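Local coordinates for glucose-6-phosphate isomerase (Plasmodium falciparum, PDB 3QKI), which probably catalyses the interconversion of glucose 6-phosphate and fructose 6-phosphate, the second step of glycolysis, at residues A[62-67]-A[354-359]; A[358-363]-A[512-517]. All coordinates share one frame; numbering follows the deposited sequence. Where two conformers were deposited one is given.

Interactions 1 and 2, with centres about 8 Å apart, set one helix on the same mixed sheet. Helix 356-371 serves both: its first turn meets strand 64-70 in interaction 1, and the following turn meets strand 513-518 in interaction 2; Val-358 and Leu-359 belong to the helical segment of both interactions. The strands are antiparallel neighbours, probably joined by hydrogen bonds such as that from Asp-67 N to Leu-515 O (2.8 Å). Along the chain the order is strand 64-70, the helix, then strand 513-518, so one helix ties an early strand to a late one. Tyr-65, Leu-515 and Leu-517 also reach the second subunit.

Interaction 1 (A[62-67]-A[354-359]); sequences KNFYMD and ENIPVL
Ile-356, at the start of helix 356-371, meets Met-66 and Phe-64, which stand two residues apart on the same face of strand 64-70, with Tyr-65 between them pointing away. The branch methyl CG2 of Ile-356 does most of the touching. Met-66 SD and CE both lie 3.7 Å from it, the two side chains running antiparallel, alongside each other. The methionine reaches this far because CG stands anti to its backbone nitrogen (chi1 -179°) and the chain stays extended until chi3, where a bend (69°) turns CE in over the helix. There CE also rests against Ile-356 O and comes to 4.2 Å from Leu-359 CB, one turn further on. Phe-64 approaches Ile-356 head-on, using its ring edge: CZ is 4.1 Å from CG2, which sits near the ring plane, and 4.2 Å from CD1. This buried, largely apolar packing is set on a capped helix end, since Asn-355 at the N-cap position accepts a weak bond from Val-358 N through OD1. Around it, Phe-61 of strand 58-61 adjoins Ile-356, Met-343 of helix 330-349 and Phe-518 of strand 513-518 adjoin the Phe-64 ring, and Thr-514 and Leu-516 of that last strand flank Met-66.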
loop_
_atom_site.group_PDB
_atom_site.type_symbol
_atom_site.label_atom_id
_atom_site.label_comp_id
_atom_site.label_asym_id
_atom_site.label_seq_id
_atom_site.Cartn_x
_atom_site.Cartn_y
_atom_site.Cartn_z
ATOM N N LYS A 62 9.140 4.309 -28.151
ATOM C CA LYS A 62 10.501 3.924 -27.784
ATOM C C LYS A 62 10.566 2.411 -27.455
ATOM O O LYS A 62 10.243 1.571 -28.302
ATOM C CB LYS A 62 11.079 4.805 -26.628
ATOM C CG LYS A 62 11.075 6.314 -26.896
ATOM C CD LYS A 62 12.334 6.801 -27.587
ATOM C CE LYS A 62 12.262 8.286 -27.825
ATOM N NZ LYS A 62 13.354 8.743 -28.731
ATOM N N ASN A 63 10.933 2.112 -26.206
ATOM C CA ASN A 63 11.135 0.769 -25.683
ATOM C C ASN A 63 9.908 0.168 -24.961
ATOM O O ASN A 63 10.067 -0.650 -24.043
ATOM C CB ASN A 63 12.410 0.749 -24.819
ATOM C CG ASN A 63 12.684 2.014 -24.036
ATOM O OD1 ASN A 63 12.346 2.119 -22.859
ATOM N ND2 ASN A 63 13.325 2.991 -24.663
ATOM N N PHE A 64 8.674 0.554 -25.382
ATOM C CA PHE A 64 7.459 0.038 -24.754
ATOM C C PHE A 64 6.205 0.028 -25.581
ATOM O O PHE A 64 6.042 0.854 -26.488
ATOM C CB PHE A 64 7.211 0.684 -23.378
ATOM C CG PHE A 64 6.441 1.986 -23.328
ATOM C CD1 PHE A 64 7.106 3.205 -23.334
ATOM C CD2 PHE A 64 5.065 1.991 -23.156
ATOM C CE1 PHE A 64 6.402 4.404 -23.251
ATOM C CE2 PHE A 64 4.359 3.195 -23.069
ATOM C CZ PHE A 64 5.032 4.389 -23.103
ATOM N N TYR A 65 5.289 -0.876 -25.217
ATOM C CA TYR A 65 3.957 -1.013 -25.781
ATOM C C TYR A 65 2.904 -0.664 -24.713
ATOM O O TYR A 65 3.037 -1.048 -23.543
ATOM C CB TYR A 65 3.699 -2.473 -26.230
ATOM C CG TYR A 65 4.325 -2.921 -27.540
ATOM C CD1 TYR A 65 3.623 -3.731 -28.427
ATOM C CD2 TYR A 65 5.659 -2.644 -27.835
ATOM C CE1 TYR A 65 4.208 -4.194 -29.607
ATOM C CE2 TYR A 65 6.238 -3.058 -29.037
ATOM C CZ TYR A 65 5.510 -3.834 -29.920
ATOM O OH TYR A 65 6.099 -4.288 -31.078
ATOM N N MET A 66 1.870 0.065 -25.111
ATOM C CA MET A 66 0.720 0.293 -24.253
ATOM C C MET A 66 -0.440 -0.385 -24.967
ATOM O O MET A 66 -0.708 -0.094 -26.139
ATOM C CB MET A 66 0.392 1.769 -24.011
ATOM C CG MET A 66 -0.808 1.922 -23.097
ATOM S SD MET A 66 -1.258 3.593 -22.633
ATOM C CE MET A 66 -1.866 4.223 -24.303
ATOM N N ASP A 67 -1.107 -1.300 -24.263
ATOM C CA ASP A 67 -2.227 -2.049 -24.799
ATOM C C ASP A 67 -3.533 -1.635 -24.100
ATOM O O ASP A 67 -3.785 -2.003 -22.948
ATOM C CB ASP A 67 -1.918 -3.570 -24.706
ATOM C CG ASP A 67 -2.998 -4.511 -25.201
ATOM O OD1 ASP A 67 -4.084 -4.029 -25.560
ATOM O OD2 ASP A 67 -2.771 -5.756 -25.178
ATOM N N GLU A 354 -2.677 9.492 -31.018
ATOM C CA GLU A 354 -1.411 8.781 -30.932
ATOM C C GLU A 354 -0.628 9.185 -29.671
ATOM O O GLU A 354 0.532 8.794 -29.502
ATOM C CB GLU A 354 -0.565 9.019 -32.207
ATOM C CG GLU A 354 -1.217 8.575 -33.513
ATOM C CD GLU A 354 -1.699 7.135 -33.616
ATOM O OE1 GLU A 354 -0.986 6.217 -33.146
ATOM O OE2 GLU A 354 -2.794 6.925 -34.189
ATOM N N ASN A 355 -1.279 9.942 -28.785
ATOM C CA ASN A 355 -0.676 10.479 -27.574
ATOM C C ASN A 355 -0.956 9.541 -26.378
ATOM O O ASN A 355 -2.075 9.496 -25.846
ATOM C CB ASN A 355 -1.208 11.895 -27.362
ATOM C CG ASN A 355 -0.439 12.696 -26.358
ATOM O OD1 ASN A 355 -0.149 12.234 -25.239
ATOM N ND2 ASN A 355 -0.140 13.944 -26.719
ATOM N N ILE A 356 0.057 8.769 -25.995
ATOM C CA ILE A 356 -0.027 7.745 -24.940
ATOM C C ILE A 356 -0.569 8.261 -23.577
ATOM O O ILE A 356 -1.595 7.742 -23.130
ATOM C CB ILE A 356 1.268 6.888 -24.869
ATOM C CG1 ILE A 356 1.367 5.996 -26.104
ATOM C CG2 ILE A 356 1.327 6.034 -23.581
ATOM C CD1 ILE A 356 2.750 5.460 -26.402
ATOM N N PRO A 357 0.004 9.309 -22.946
ATOM C CA PRO A 357 -0.586 9.797 -21.671
ATOM C C PRO A 357 -2.013 10.332 -21.834
ATOM O O PRO A 357 -2.827 10.206 -20.921
ATOM C CB PRO A 357 0.354 10.929 -21.250
ATOM C CG PRO A 357 1.586 10.777 -22.076
ATOM C CD PRO A 357 1.225 10.070 -23.309
ATOM N N VAL A 358 -2.319 10.957 -22.998
ATOM C CA VAL A 358 -3.659 11.477 -23.246
ATOM C C VAL A 358 -4.673 10.323 -23.338
ATOM O O VAL A 358 -5.728 10.387 -22.687
ATOM C CB VAL A 358 -3.708 12.432 -24.471
ATOM C CG1 VAL A 358 -5.158 12.684 -24.914
ATOM C CG2 VAL A 358 -3.006 13.755 -24.147
ATOM N N LEU A 359 -4.341 9.275 -24.116
ATOM C CA LEU A 359 -5.213 8.100 -24.275
ATOM C C LEU A 359 -5.414 7.375 -22.938
ATOM O O LEU A 359 -6.505 6.884 -22.668
ATOM C CB LEU A 359 -4.637 7.142 -25.326
ATOM C CG LEU A 359 -4.649 7.668 -26.787
ATOM C CD1 LEU A 359 -3.870 6.726 -27.703
ATOM C CD2 LEU A 359 -6.072 7.862 -27.278
#

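Interaction 2 (A[358-363]-A[512-517]); sequences VLLALT and PSTLLL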
loop_
_atom_site.group_PDB
_atom_site.type_symbol
_atom_site.label_atom_id
_atom_site.label_comp_id
_atom_site.label_asym_id
_atom_site.label_seq_id
_atom_site.Cartn_x
_atom_site.Cartn_y
_atom_site.Cartn_z
ATOM N N VAL A 358 -2.319 10.957 -22.998
ATOM C CA VAL A 358 -3.659 11.477 -23.246
ATOM C C VAL A 358 -4.673 10.323 -23.338
ATOM O O VAL A 358 -5.728 10.387 -22.687
ATOM C CB VAL A 358 -3.708 12.432 -24.471
ATOM C CG1 VAL A 358 -5.158 12.684 -24.914
ATOM C CG2 VAL A 358 -3.006 13.755 -24.147
ATOM N N LEU A 359 -4.341 9.275 -24.116
ATOM C CA LEU A 359 -5.213 8.100 -24.275
ATOM C C LEU A 359 -5.414 7.375 -22.938
ATOM O O LEU A 359 -6.505 6.884 -22.668
ATOM C CB LEU A 359 -4.637 7.142 -25.326
ATOM C CG LEU A 359 -4.649 7.668 -26.787
ATOM C CD1 LEU A 359 -3.870 6.726 -27.703
ATOM C CD2 LEU A 359 -6.072 7.862 -27.278
ATOM N N LEU A 360 -4.378 7.361 -22.085
ATOM C CA LEU A 360 -4.455 6.751 -20.750
ATOM C C LEU A 360 -5.379 7.580 -19.849
ATOM O O LEU A 360 -6.234 7.034 -19.169
ATOM C CB LEU A 360 -3.042 6.608 -20.158
ATOM C CG LEU A 360 -2.905 5.747 -18.895
ATOM C CD1 LEU A 360 -3.433 4.318 -19.132
ATOM C CD2 LEU A 360 -1.452 5.639 -18.470
ATOM N N ALA A 361 -5.262 8.911 -19.900
ATOM C CA ALA A 361 -6.142 9.834 -19.151
ATOM C C ALA A 361 -7.588 9.728 -19.650
ATOM O O ALA A 361 -8.507 9.686 -18.835
ATOM C CB ALA A 361 -5.630 11.291 -19.306
ATOM N N LEU A 362 -7.797 9.646 -20.985
ATOM C CA LEU A 362 -9.151 9.506 -21.564
ATOM C C LEU A 362 -9.821 8.215 -21.121
ATOM O O LEU A 362 -11.006 8.217 -20.820
ATOM C CB LEU A 362 -9.127 9.596 -23.096
ATOM C CG LEU A 362 -8.875 10.992 -23.709
ATOM C CD1 LEU A 362 -8.569 10.869 -25.193
ATOM C CD2 LEU A 362 -10.054 11.883 -23.522
ATOM N N THR A 363 -9.034 7.116 -21.050
ATOM C CA THR A 363 -9.498 5.797 -20.614
ATOM C C THR A 363 -9.950 5.874 -19.155
ATOM O O THR A 363 -11.032 5.397 -18.826
ATOM C CB THR A 363 -8.384 4.773 -20.829
ATOM O OG1 THR A 363 -8.088 4.697 -22.229
ATOM C CG2 THR A 363 -8.733 3.410 -20.309
ATOM N N PRO A 512 -11.976 -4.337 -17.092
ATOM C CA PRO A 512 -10.964 -3.727 -17.952
ATOM C C PRO A 512 -9.543 -3.692 -17.414
ATOM O O PRO A 512 -9.329 -3.664 -16.202
ATOM C CB PRO A 512 -11.526 -2.316 -18.216
ATOM C CG PRO A 512 -12.325 -2.007 -17.023
ATOM C CD PRO A 512 -12.873 -3.319 -16.496
ATOM N N SER A 513 -8.585 -3.627 -18.338
ATOM C CA SER A 513 -7.161 -3.525 -18.032
ATOM C C SER A 513 -6.358 -2.794 -19.104
ATOM O O SER A 513 -6.667 -2.865 -20.303
ATOM C CB SER A 513 -6.537 -4.902 -17.792
ATOM O OG SER A 513 -6.475 -5.658 -18.978
ATOM N N THR A 514 -5.286 -2.143 -18.656
ATOM C CA THR A 514 -4.303 -1.537 -19.526
ATOM C C THR A 514 -3.014 -2.292 -19.268
ATOM O O THR A 514 -2.670 -2.534 -18.107
ATOM C CB THR A 514 -4.141 -0.045 -19.233
ATOM O OG1 THR A 514 -5.391 0.601 -19.470
ATOM C CG2 THR A 514 -3.052 0.586 -20.090
ATOM N N LEU A 515 -2.317 -2.688 -20.329
ATOM C CA LEU A 515 -1.016 -3.343 -20.220
ATOM C C LEU A 515 0.076 -2.405 -20.703
ATOM O O LEU A 515 -0.021 -1.841 -21.793
ATOM C CB LEU A 515 -0.947 -4.660 -21.012
ATOM C CG LEU A 515 -1.864 -5.807 -20.605
ATOM C CD1 LEU A 515 -1.667 -6.983 -21.545
ATOM C CD2 LEU A 515 -1.529 -6.316 -19.243
ATOM N N LEU A 516 1.116 -2.238 -19.890
ATOM C CA LEU A 516 2.310 -1.451 -20.224
ATOM C C LEU A 516 3.474 -2.436 -20.199
ATOM O O LEU A 516 3.784 -2.985 -19.130
ATOM C CB LEU A 516 2.550 -0.288 -19.234
ATOM C CG LEU A 516 1.562 0.869 -19.274
ATOM C CD1 LEU A 516 1.708 1.768 -18.036
ATOM C CD2 LEU A 516 1.756 1.729 -20.524
ATOM N N LEU A 517 4.075 -2.705 -21.382
ATOM C CA LEU A 517 5.176 -3.661 -21.473
ATOM C C LEU A 517 6.431 -2.990 -21.996
ATOM O O LEU A 517 6.457 -2.571 -23.147
ATOM C CB LEU A 517 4.799 -4.924 -22.308
ATOM C CG LEU A 517 5.892 -6.001 -22.532
ATOM C CD1 LEU A 517 6.460 -6.531 -21.202
ATOM C CD2 LEU A 517 5.339 -7.165 -23.346
#
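Leu-360 and Thr-514 bring helix 356-371 against strand 513-518, a helix packed on the mixed sheet of the alpha-beta-alpha sandwich fold of phosphoglucose isomerases. The two side chains cross at a slant and meet through a single pair of methyls, Leu-360 CD1 and Thr-514 CG2, 3.9 Å apart. The leucine does not leave the helix aimed at the strand; with CG anti to its backbone nitrogen (chi1 -168°) and chi2 at 57°, CD1 is carried across to the sheet. Thr-514, by contrast, points at the helix from its root, and its chi1 of -61° sets CG2 anti to the backbone nitrogen, the methyl that Leu-360 meets. Its hydroxyl lies on another branch, where Gln-71 NE2 gives it a weak hydrogen bond. Thr-363, one turn beyond Leu-360, faces the strand too, and its CG2 comes to 4.4 Å from Thr-514 OG1, a looser approach. Beside them, Leu-68 of strand 64-70 packs on Thr-514, while Arg-536 of helix 523-543 packs on Leu-360. The Thr-363 hydroxyl is bonded to Tyr-73 OH and also turns back on its own helix, donating to Leu-359 O over 2.7 Å. That carbonyl oxygen additionally accepts the helical bond from Thr-363 N at 3.0 Å, so two donors of one residue grip it from opposite faces of its plane.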